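Local coordinates for tartronic semialdehyde reductase (Salmonella typhimurium, PDB 1YB4), which catalyses the NAD(P)H-dependent interconversion of tartronate semialdehyde and (R)-glycerate, at residues 64-67 / 71-74; 135-140 / 169-174; 150-153 / 158-161. All coordinates share one frame; numbering follows the deposited sequence.

In the fold
Interactions 2 and 3 pack helices on the sheet of the nucleotide-binding domain, while interaction 1 folds the loop after strand 61-64 onto helix 69-77. Interactions 2 and 3 are immediate neighbours, their centres 12 Å apart: strands 134-139 and 158-163 run side by side, and Val138 N lies 2.7 Å from Thr160 O, a probable hydrogen bond. Segments 150-153 and 158-161 both fall between those of interaction 2 in sequence. Interaction 1 stands apart, 16 Å from interaction 2 and 20 Å from interaction 3, centre to centre. Interaction 2 contains Lys172, the predicted active-site residue; the side chain of Pro67 in interaction 1 is about 12 Å from it, whereas interaction 3 is remote from that site.

Interaction 1 (64-67 / 71-74); sequences IMVP and QVED
The flat side-chain amide of Gln71 turns one face to Pro67, whose ring carbons CB, CG and CD lie over it at a slant. Pro67 CD approaches Gln71 OE1 to 3.4 Å, and Pro67 CB comes within 3.5 Å of Gln71 NE2, so the ring reaches both ends of the amide. Val66 adds CG2 on that same face, above the oxygen end and 3.1 Å from Gln71 OE1; this is carbon packing against a carbonyl oxygen. Gln71 NE2 is hydrogen-bonded to Asp68 OD2 in the turn between the segments, which restrains the rotation of the amide. Gln71 reaches this far because its chain is extended beyond CG (chi2 -177°). Closer to the helix backbone, Val66 CG2 lies 3.4 Å from Gln71 CB, while Val66 CG1 is 3.6 Å from Val72 N. Deeper still, the contact becomes purely aliphatic, with Ile64 CG2 4.2 Å from Val72 CG2. Val66 O is held by Ser96 OG. The whole is a strand-to-helix turn folding back on itself: Ile64 ends strand 61-64, bonded through its backbone to Val93 and Met95 beside it, and packs on Ile92. Helix 69-77 lies over these strands, with Val72 wedged against Asp94 and, from helix 100-111, Phe106.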
loop_
_atom_site.group_PDB
_atom_site.type_symbol
_atom_site.label_atom_id
_atom_site.label_comp_id
_atom_site.label_asym_id
_atom_site.label_seq_id
_atom_site.Cartn_x
_atom_site.Cartn_y
_atom_site.Cartn_z
ATOM N N ILE A 64 34.038 5.421 14.770
ATOM C CA ILE A 64 33.006 6.439 14.897
ATOM C C ILE A 64 31.631 5.816 15.168
ATOM O O ILE A 64 31.152 5.010 14.376
ATOM C CB ILE A 64 32.912 7.279 13.608
ATOM C CG1 ILE A 64 34.227 8.024 13.388
ATOM C CG2 ILE A 64 31.708 8.238 13.677
ATOM C CD1 ILE A 64 34.276 8.767 12.080
HETATM N N MSE A 65 31.014 6.167 16.296
HETATM C CA MSE A 65 29.680 5.659 16.613
HETATM C C MSE A 65 28.773 6.811 17.021
HETATM O O MSE A 65 28.475 7.014 18.204
HETATM C CB MSE A 65 29.708 4.607 17.725
HETATM C CG MSE A 65 28.329 3.975 18.023
HETATM SE SE MSE A 65 27.555 2.806 16.629
HETATM C CE MSE A 65 26.364 4.046 15.754
ATOM N N VAL A 66 28.344 7.553 16.002
ATOM C CA VAL A 66 27.469 8.710 16.132
ATOM C C VAL A 66 26.075 8.324 15.568
ATOM O O VAL A 66 25.960 7.378 14.790
ATOM C CB VAL A 66 28.090 9.891 15.354
ATOM C CG1 VAL A 66 27.734 9.790 13.907
ATOM C CG2 VAL A 66 27.658 11.214 15.943
ATOM N N PRO A 67 25.005 9.044 15.966
ATOM C CA PRO A 67 23.608 8.819 15.546
ATOM C C PRO A 67 23.144 8.834 14.073
ATOM O O PRO A 67 22.630 7.838 13.576
ATOM C CB PRO A 67 22.836 9.846 16.380
ATOM C CG PRO A 67 23.630 9.896 17.644
ATOM C CD PRO A 67 25.042 9.981 17.107
ATOM N N GLN A 71 25.852 13.917 11.420
ATOM C CA GLN A 71 26.801 13.932 12.538
ATOM C C GLN A 71 28.064 13.141 12.205
ATOM O O GLN A 71 29.124 13.370 12.799
ATOM C CB GLN A 71 26.188 13.333 13.788
ATOM C CG GLN A 71 25.226 14.229 14.509
ATOM C CD GLN A 71 24.729 13.575 15.773
ATOM O OE1 GLN A 71 25.504 13.312 16.699
ATOM N NE2 GLN A 71 23.434 13.282 15.816
ATOM N N VAL A 72 27.950 12.194 11.278
ATOM C CA VAL A 72 29.114 11.427 10.862
ATOM C C VAL A 72 29.907 12.310 9.896
ATOM O O VAL A 72 31.131 12.204 9.806
ATOM C CB VAL A 72 28.728 10.113 10.140
ATOM C CG1 VAL A 72 29.849 9.667 9.203
ATOM C CG2 VAL A 72 28.484 9.032 11.150
ATOM N N GLU A 73 29.213 13.195 9.187
ATOM C CA GLU A 73 29.882 14.069 8.231
ATOM C C GLU A 73 30.671 15.162 8.945
ATOM O O GLU A 73 31.760 15.539 8.509
ATOM C CB GLU A 73 28.871 14.713 7.286
ATOM C CG GLU A 73 29.526 15.454 6.135
ATOM C CD GLU A 73 28.534 16.214 5.275
ATOM O OE1 GLU A 73 27.539 15.599 4.818
ATOM O OE2 GLU A 73 28.759 17.426 5.053
ATOM N N ASP A 74 30.119 15.661 10.045
ATOM C CA ASP A 74 30.771 16.708 10.809
ATOM C C ASP A 74 31.983 16.136 11.537
ATOM O O ASP A 74 33.018 16.790 11.644
ATOM C CB ASP A 74 29.786 17.314 11.809
ATOM C CG ASP A 74 30.284 18.620 12.401
ATOM O OD1 ASP A 74 29.649 19.110 13.357
ATOM O OD2 ASP A 74 31.301 19.157 11.911
#

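Interaction 2 (135-140 / 169-174); sequences SIMVGG and QTCKVA
Met137, on strand 134-139 of the nucleotide-binding domain, packs against Cys171 and Lys172 near the start of the long helix 167-195, at the predicted active-site lysine. Met137 is selenomethionine in this crystal. Its SE atom lies 3.4 Å from Cys171 SG, a close apolar contact, and its CB sits 3.8 Å from Cys171 CB. The cysteine reaches toward the strand with SG anti to its backbone N (chi1 -168°). Beyond SE the chain continues past the helix backbone, with SE 3.9 Å from Lys172 N, and CE ends 4.0 Å from Lys172 CD. The two long side chains cross there at about a right angle, so the methyl end of Met137 borders the aliphatic part of the lysine. Lys172 bends at chi2 (62°) and carries its amino group away from the methionine to Ser97 OG and Val122 O, two hydrogen bonds that position NZ. Val162 of the neighbouring strand touches both Met137 and Cys171, and Ala206 of the second subunit packs on Cys171. A long helix leading out of the nucleotide-binding domain and bearing a lysine near its start is a feature of the 3-hydroxyisobutyrate dehydrogenase family, in which a lysine at this place is catalytic, a role predicted here for Lys172.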
loop_
_atom_site.group_PDB
_atom_site.type_symbol
_atom_site.label_atom_id
_atom_site.label_comp_id
_atom_site.label_asym_id
_atom_site.label_seq_id
_atom_site.Cartn_x
_atom_site.Cartn_y
_atom_site.Cartn_z
ATOM N N SER A 135 26.470 -8.117 15.101
ATOM C CA SER A 135 26.625 -8.606 13.740
ATOM C C SER A 135 27.230 -7.381 13.052
ATOM O O SER A 135 26.796 -6.253 13.303
ATOM C CB SER A 135 25.279 -8.986 13.124
ATOM O OG SER A 135 24.787 -10.155 13.750
ATOM N N ILE A 136 28.244 -7.597 12.214
ATOM C CA ILE A 136 28.921 -6.495 11.551
ATOM C C ILE A 136 29.063 -6.683 10.038
ATOM O O ILE A 136 29.717 -7.625 9.577
ATOM C CB ILE A 136 30.311 -6.305 12.183
ATOM C CG1 ILE A 136 30.165 -6.112 13.697
ATOM C CG2 ILE A 136 31.001 -5.131 11.573
ATOM C CD1 ILE A 136 31.496 -6.122 14.461
HETATM N N MSE A 137 28.445 -5.793 9.262
HETATM C CA MSE A 137 28.531 -5.873 7.806
HETATM C C MSE A 137 29.493 -4.775 7.382
HETATM O O MSE A 137 29.320 -3.617 7.746
HETATM C CB MSE A 137 27.149 -5.697 7.184
HETATM C CG MSE A 137 26.068 -5.485 8.212
HETATM SE SE MSE A 137 24.394 -6.345 7.798
HETATM C CE MSE A 137 23.584 -6.289 9.567
ATOM N N VAL A 138 30.497 -5.147 6.595
ATOM C CA VAL A 138 31.549 -4.217 6.211
ATOM C C VAL A 138 31.787 -3.913 4.739
ATOM O O VAL A 138 31.878 -4.817 3.903
ATOM C CB VAL A 138 32.914 -4.701 6.785
ATOM C CG1 VAL A 138 33.994 -3.660 6.531
ATOM C CG2 VAL A 138 32.791 -5.007 8.271
ATOM N N GLY A 139 31.942 -2.628 4.441
ATOM C CA GLY A 139 32.224 -2.212 3.082
ATOM C C GLY A 139 33.630 -1.636 3.040
ATOM O O GLY A 139 33.978 -0.780 3.860
ATOM N N GLY A 140 34.447 -2.117 2.105
ATOM C CA GLY A 140 35.805 -1.620 1.993
ATOM C C GLY A 140 36.748 -2.563 1.278
ATOM O O GLY A 140 36.316 -3.530 0.647
ATOM N N GLN A 169 26.808 -0.228 4.524
ATOM C CA GLN A 169 25.590 0.484 4.841
ATOM C C GLN A 169 24.428 -0.119 4.063
ATOM O O GLN A 169 23.344 -0.351 4.602
ATOM C CB GLN A 169 25.742 1.957 4.479
ATOM C CG GLN A 169 26.838 2.693 5.261
ATOM C CD GLN A 169 26.624 2.629 6.761
ATOM O OE1 GLN A 169 25.574 2.179 7.229
ATOM N NE2 GLN A 169 27.616 3.081 7.527
ATOM N N THR A 170 24.662 -0.392 2.791
ATOM C CA THR A 170 23.604 -0.942 1.983
ATOM C C THR A 170 23.137 -2.272 2.554
ATOM O O THR A 170 21.944 -2.608 2.476
ATOM C CB THR A 170 24.061 -1.130 0.542
ATOM O OG1 THR A 170 24.322 0.153 -0.045
ATOM C CG2 THR A 170 22.986 -1.884 -0.260
ATOM N N CYS A 171 24.067 -3.015 3.150
ATOM C CA CYS A 171 23.737 -4.318 3.718
ATOM C C CYS A 171 22.865 -4.157 4.963
ATOM O O CYS A 171 21.915 -4.907 5.177
ATOM C CB CYS A 171 25.013 -5.076 4.062
ATOM S SG CYS A 171 24.741 -6.816 4.448
ATOM N N LYS A 172 23.188 -3.170 5.789
ATOM C CA LYS A 172 22.404 -2.928 6.989
ATOM C C LYS A 172 20.972 -2.526 6.608
ATOM O O LYS A 172 20.018 -3.050 7.172
ATOM C CB LYS A 172 23.050 -1.824 7.830
ATOM C CG LYS A 172 22.252 -1.417 9.071
ATOM C CD LYS A 172 22.089 -2.574 10.035
ATOM C CE LYS A 172 21.300 -2.157 11.266
ATOM N NZ LYS A 172 21.892 -0.936 11.891
ATOM N N VAL A 173 20.818 -1.603 5.658
ATOM C CA VAL A 173 19.481 -1.155 5.266
ATOM C C VAL A 173 18.643 -2.325 4.800
ATOM O O VAL A 173 17.474 -2.442 5.169
ATOM C CB VAL A 173 19.523 -0.099 4.143
ATOM C CG1 VAL A 173 18.112 0.207 3.656
ATOM C CG2 VAL A 173 20.153 1.167 4.655
ATOM N N ALA A 174 19.257 -3.191 3.994
ATOM C CA ALA A 174 18.583 -4.374 3.464
ATOM C C ALA A 174 18.103 -5.267 4.607
ATOM O O ALA A 174 17.017 -5.839 4.547
ATOM C CB ALA A 174 19.528 -5.144 2.540
#

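Interaction 3 (150-153 / 158-161); sequences PLFD and NITL
Ile159 faces Phe152 on the close side of this contact and Asp153 on its open side. The tighter part is aliphatic: Ile159 CG1 meets Phe152 CB at 3.8 Å, and Ile159 CG2 lies obliquely to the aromatic ring. The ring itself leads away from Ile159 and packs on Val138 of strand 134-139; Ile159 is flanked by Ile136 of that strand and by Phe145 of helix 142-155. On the outer side the chain of Ile159 turns back at chi2 (83°), bringing CD1 beside the helix backbone, 4.0 Å from Phe152 O. The same methyl is 4.1 Å from Asp153 OD2, a loose approach in which the two side chains cross at about a right angle. Asp153 is exposed, and its OD2 forms a salt bridge with Lys149, a turn earlier on the helix. The contact closes the beta-alpha-beta crossover in which helix 142-155 links the parallel strands 134-139 and 158-163. Its chemistry is graded, oily toward the sheet and charged toward solvent: apolar packing of buried Phe152 against Ile159 joins helix to strand, while the charge of Asp153 is met within the helix.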
loop_
_atom_site.group_PDB
_atom_site.type_symbol
_atom_site.label_atom_id
_atom_site.label_comp_id
_atom_site.label_asym_id
_atom_site.label_seq_id
_atom_site.Cartn_x
_atom_site.Cartn_y
_atom_site.Cartn_z
ATOM N N PRO A 150 40.747 -8.128 13.738
ATOM C CA PRO A 150 40.961 -8.561 15.133
ATOM C C PRO A 150 40.154 -7.728 16.139
ATOM O O PRO A 150 39.761 -8.219 17.209
ATOM C CB PRO A 150 42.463 -8.389 15.324
ATOM C CG PRO A 150 42.995 -8.640 13.955
ATOM C CD PRO A 150 42.033 -7.890 13.064
ATOM N N LEU A 151 39.919 -6.464 15.789
ATOM C CA LEU A 151 39.149 -5.572 16.645
ATOM C C LEU A 151 37.668 -5.894 16.473
ATOM O O LEU A 151 36.926 -5.973 17.449
ATOM C CB LEU A 151 39.417 -4.122 16.272
ATOM C CG LEU A 151 40.896 -3.765 16.158
ATOM C CD1 LEU A 151 41.017 -2.277 15.870
ATOM C CD2 LEU A 151 41.634 -4.135 17.439
ATOM N N PHE A 152 37.230 -6.069 15.233
ATOM C CA PHE A 152 35.830 -6.418 15.013
ATOM C C PHE A 152 35.521 -7.691 15.814
ATOM O O PHE A 152 34.434 -7.824 16.390
ATOM C CB PHE A 152 35.549 -6.685 13.530
ATOM C CG PHE A 152 35.478 -5.446 12.676
ATOM C CD1 PHE A 152 34.897 -4.270 13.158
ATOM C CD2 PHE A 152 35.942 -5.469 11.365
ATOM C CE1 PHE A 152 34.775 -3.131 12.343
ATOM C CE2 PHE A 152 35.822 -4.330 10.539
ATOM C CZ PHE A 152 35.241 -3.167 11.030
ATOM N N ASP A 153 36.493 -8.610 15.859
ATOM C CA ASP A 153 36.340 -9.890 16.567
ATOM C C ASP A 153 36.015 -9.700 18.032
ATOM O O ASP A 153 35.369 -10.544 18.642
ATOM C CB ASP A 153 37.610 -10.741 16.457
ATOM C CG ASP A 153 37.672 -11.550 15.174
ATOM O OD1 ASP A 153 38.767 -12.049 14.833
ATOM O OD2 ASP A 153 36.633 -11.703 14.513
ATOM N N ASN A 158 29.215 -12.289 14.178
ATOM C CA ASN A 158 29.032 -12.276 12.743
ATOM C C ASN A 158 29.618 -11.052 12.055
ATOM O O ASN A 158 28.996 -9.991 12.014
ATOM C CB ASN A 158 27.545 -12.408 12.391
ATOM C CG ASN A 158 27.004 -13.793 12.672
ATOM O OD1 ASN A 158 27.767 -14.753 12.817
ATOM N ND2 ASN A 158 25.682 -13.913 12.737
ATOM N N ILE A 159 30.827 -11.201 11.525
ATOM C CA ILE A 159 31.457 -10.108 10.808
ATOM C C ILE A 159 31.478 -10.566 9.377
ATOM O O ILE A 159 31.860 -11.693 9.088
ATOM C CB ILE A 159 32.902 -9.845 11.271
ATOM C CG1 ILE A 159 32.906 -9.326 12.711
ATOM C CG2 ILE A 159 33.558 -8.818 10.359
ATOM C CD1 ILE A 159 32.822 -10.391 13.768
ATOM N N THR A 160 31.066 -9.692 8.479
ATOM C CA THR A 160 31.014 -10.054 7.083
ATOM C C THR A 160 31.454 -8.903 6.213
ATOM O O THR A 160 30.939 -7.794 6.341
ATOM C CB THR A 160 29.575 -10.441 6.671
ATOM O OG1 THR A 160 29.166 -11.605 7.392
ATOM C CG2 THR A 160 29.494 -10.705 5.183
ATOM N N LEU A 161 32.418 -9.166 5.339
ATOM C CA LEU A 161 32.878 -8.149 4.412
ATOM C C LEU A 161 31.883 -8.312 3.284
ATOM O O LEU A 161 31.865 -9.346 2.612
ATOM C CB LEU A 161 34.290 -8.441 3.917
ATOM C CG LEU A 161 34.865 -7.353 3.008
ATOM C CD1 LEU A 161 34.824 -6.010 3.714
ATOM C CD2 LEU A 161 36.292 -7.720 2.612
#